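Local coordinates for esterase (Xanthomonas oryzae pv. oryzae, PDB 3H2G), which is an esterase that degrades rice cell walls and serves in virulence, probably through an alpha/beta-hydrolase catalytic core, at residues S292-Q295 / P296-S300. Numbering follows the deposited sequence.
Sequences SYFQ and PGFYS
Phe-294 lays its ring against two aromatic side chains from the first turn of the following helix, Tyr-299 at CD2 and Phe-298 at CD1, both obliquely. CD2 of Phe-294 lies 3.8 Å from CD1 of Tyr-299, the two side chains crossing at about a right angle, while CD1 of Phe-294 stands 4.1 Å from CD2 of Phe-298. The Phe-294 and Phe-298 planes are inclined at 48° with centroids 6.0 Å apart, an oblique apolar contact. In both helical residues CG lies opposite the backbone N (chi1 174° in Phe-298), and the two rings project outward from the helix, one to each ortho carbon of Phe-294. Tyr-293 completes the cluster, its CD2 3.6 Å above the centre of the Phe-294 ring. Gln-295 occupies the N-cap position and Pro-296 the first turn of helix 296-304. The cap residue enters the helical bonding pattern through its carbonyl: Tyr-299 N donates to Gln-295 O at 2.9 Å, with an N-H...O angle of 161°. Tyr-299 CB also packs 3.4 Å from that same oxygen. Bent at chi2, the Gln-295 chain brings OE1 alongside the proline ring, 3.5 Å from Pro-296 CD, and its NE2 is held by Gly-254 O. Within the same turn, Ser-300 OG donates to Gly-297 O, approaching tilted from the carbonyl plane. This turn leading into helix 296-304 lies at the periphery of the chain, away from the central mixed sheet of the alpha/beta-hydrolase fold. Ile-239 of helix 231-246 touches both Phe-294 and Phe-298, whereas Tyr-299 stacks on Trp-219 and its OH bonds to the backbone oxygen of that residue.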
ATOM      1  N   SER A 292       8.115  -5.158 -27.584  1.00 10.70           N
ATOM      2  CA  SER A 292       9.034  -4.173 -28.134  1.00  9.99           C
ATOM      3  C   SER A 292       9.639  -3.365 -26.991  1.00  8.83           C
ATOM      4  O   SER A 292      10.538  -2.551 -27.201  1.00  7.84           O
ATOM      5  CB  SER A 292       8.297  -3.238 -29.096  1.00 11.84           C
ATOM      6  OG  SER A 292       7.371  -2.423 -28.405  1.00 19.02           O
ATOM      7  N   TYR A 293       9.145  -3.604 -25.781  1.00  6.69           N
ATOM      8  CA  TYR A 293       9.609  -2.888 -24.594  1.00  5.92           C
ATOM      9  C   TYR A 293      10.748  -3.612 -23.875  1.00  4.82           C
ATOM     10  O   TYR A 293      11.835  -3.064 -23.695  1.00  5.25           O
ATOM     11  CB  TYR A 293       8.444  -2.694 -23.626  1.00  5.18           C
ATOM     12  CG  TYR A 293       8.781  -1.824 -22.441  1.00  5.86           C
ATOM     13  CD1 TYR A 293       9.082  -0.471 -22.613  1.00  5.95           C
ATOM     14  CD2 TYR A 293       8.801  -2.349 -21.148  1.00  6.24           C
ATOM     15  CE1 TYR A 293       9.392   0.340 -21.527  1.00  5.22           C
ATOM     16  CE2 TYR A 293       9.111  -1.547 -20.052  1.00  5.09           C
ATOM     17  CZ  TYR A 293       9.406  -0.203 -20.251  1.00  5.36           C
ATOM     18  OH  TYR A 293       9.719   0.598 -19.184  1.00  6.85           O
ATOM     19  N   PHE A 294      10.487  -4.841 -23.447  1.00  5.92           N
ATOM     20  CA  PHE A 294      11.498  -5.634 -22.759  1.00  6.57           C
ATOM     21  C   PHE A 294      12.397  -6.338 -23.760  1.00  6.37           C
ATOM     22  O   PHE A 294      11.972  -6.643 -24.877  1.00  7.41           O
ATOM     23  CB  PHE A 294      10.836  -6.701 -21.880  1.00  6.01           C
ATOM     24  CG  PHE A 294      10.065  -6.142 -20.724  1.00  6.60           C
ATOM     25  CD1 PHE A 294      10.722  -5.475 -19.696  1.00  5.93           C
ATOM     26  CD2 PHE A 294       8.680  -6.280 -20.660  1.00  6.72           C
ATOM     27  CE1 PHE A 294      10.014  -4.951 -18.617  1.00  6.72           C
ATOM     28  CE2 PHE A 294       7.960  -5.758 -19.581  1.00  8.33           C
ATOM     29  CZ  PHE A 294       8.630  -5.092 -18.560  1.00  7.83           C
ATOM     30  N   GLN A 295      13.642  -6.588 -23.364  1.00  7.59           N
ATOM     31  CA  GLN A 295      14.568  -7.324 -24.218  1.00  7.25           C
ATOM     32  C   GLN A 295      13.927  -8.699 -24.378  1.00  7.13           C
ATOM     33  O   GLN A 295      13.421  -9.263 -23.407  1.00  6.64           O
ATOM     34  CB  GLN A 295      15.930  -7.470 -23.536  1.00  7.38           C
ATOM     35  CG  GLN A 295      16.775  -6.207 -23.556  1.00  8.56           C
ATOM     36  CD  GLN A 295      17.313  -5.896 -24.938  1.00 10.59           C
ATOM     37  OE1 GLN A 295      17.014  -6.597 -25.902  1.00 13.99           O
ATOM     38  NE2 GLN A 295      18.117  -4.842 -25.041  1.00  9.11           N
ATOM     39  N   PRO A 296      13.935  -9.254 -25.600  1.00  7.18           N
ATOM     40  CA  PRO A 296      13.338 -10.572 -25.842  1.00  7.08           C
ATOM     41  C   PRO A 296      13.886 -11.675 -24.931  1.00  8.23           C
ATOM     42  O   PRO A 296      13.141 -12.558 -24.504  1.00  7.17           O
ATOM     43  CB  PRO A 296      13.642 -10.820 -27.317  1.00  6.33           C
ATOM     44  CG  PRO A 296      13.618  -9.422 -27.892  1.00  7.17           C
ATOM     45  CD  PRO A 296      14.407  -8.651 -26.860  1.00  5.78           C
ATOM     46  N   GLY A 297      15.183 -11.616 -24.638  1.00  7.62           N
ATOM     47  CA  GLY A 297      15.796 -12.612 -23.772  1.00  7.56           C
ATOM     48  C   GLY A 297      15.206 -12.593 -22.373  1.00  8.24           C
ATOM     49  O   GLY A 297      14.776 -13.628 -21.850  1.00  7.31           O
ATOM     50  N   PHE A 298      15.187 -11.413 -21.761  1.00  6.37           N
ATOM     51  CA  PHE A 298      14.636 -11.248 -20.420  1.00  5.75           C
ATOM     52  C   PHE A 298      13.152 -11.605 -20.413  1.00  6.23           C
ATOM     53  O   PHE A 298      12.654 -12.252 -19.485  1.00  6.02           O
ATOM     54  CB  PHE A 298      14.799  -9.793 -19.960  1.00  5.99           C
ATOM     55  CG  PHE A 298      14.139  -9.493 -18.637  1.00  5.45           C
ATOM     56  CD1 PHE A 298      14.721  -9.905 -17.440  1.00  7.40           C
ATOM     57  CD2 PHE A 298      12.929  -8.806 -18.593  1.00  8.65           C
ATOM     58  CE1 PHE A 298      14.106  -9.635 -16.214  1.00  8.22           C
ATOM     59  CE2 PHE A 298      12.304  -8.532 -17.375  1.00  8.75           C
ATOM     60  CZ  PHE A 298      12.896  -8.947 -16.182  1.00  9.30           C
ATOM     61  N   TYR A 299      12.448 -11.184 -21.457  1.00  5.63           N
ATOM     62  CA  TYR A 299      11.016 -11.426 -21.554  1.00  6.64           C
ATOM     63  C   TYR A 299      10.639 -12.910 -21.601  1.00  7.79           C
ATOM     64  O   TYR A 299       9.623 -13.308 -21.029  1.00  6.86           O
ATOM     65  CB  TYR A 299      10.434 -10.696 -22.770  1.00  8.22           C
ATOM     66  CG  TYR A 299       8.924 -10.606 -22.727  1.00  7.94           C
ATOM     67  CD1 TYR A 299       8.277  -9.960 -21.671  1.00  9.81           C
ATOM     68  CD2 TYR A 299       8.143 -11.218 -23.702  1.00  9.94           C
ATOM     69  CE1 TYR A 299       6.886  -9.934 -21.587  1.00 12.54           C
ATOM     70  CE2 TYR A 299       6.751 -11.198 -23.629  1.00 12.44           C
ATOM     71  CZ  TYR A 299       6.131 -10.559 -22.569  1.00 12.10           C
ATOM     72  OH  TYR A 299       4.759 -10.560 -22.484  1.00 14.74           O
ATOM     73  N   SER A 300      11.444 -13.732 -22.269  1.00  6.47           N
ATOM     74  CA  SER A 300      11.132 -15.156 -22.333  1.00  7.08           C
ATOM     75  C   SER A 300      11.686 -15.898 -21.116  1.00  6.75           C
ATOM     76  O   SER A 300      11.118 -16.901 -20.679  1.00  6.35           O
ATOM     77  CB  SER A 300      11.689 -15.779 -23.618  1.00  9.63           C
ATOM     78  OG  SER A 300      13.105 -15.778 -23.630  1.00 11.60           O
TER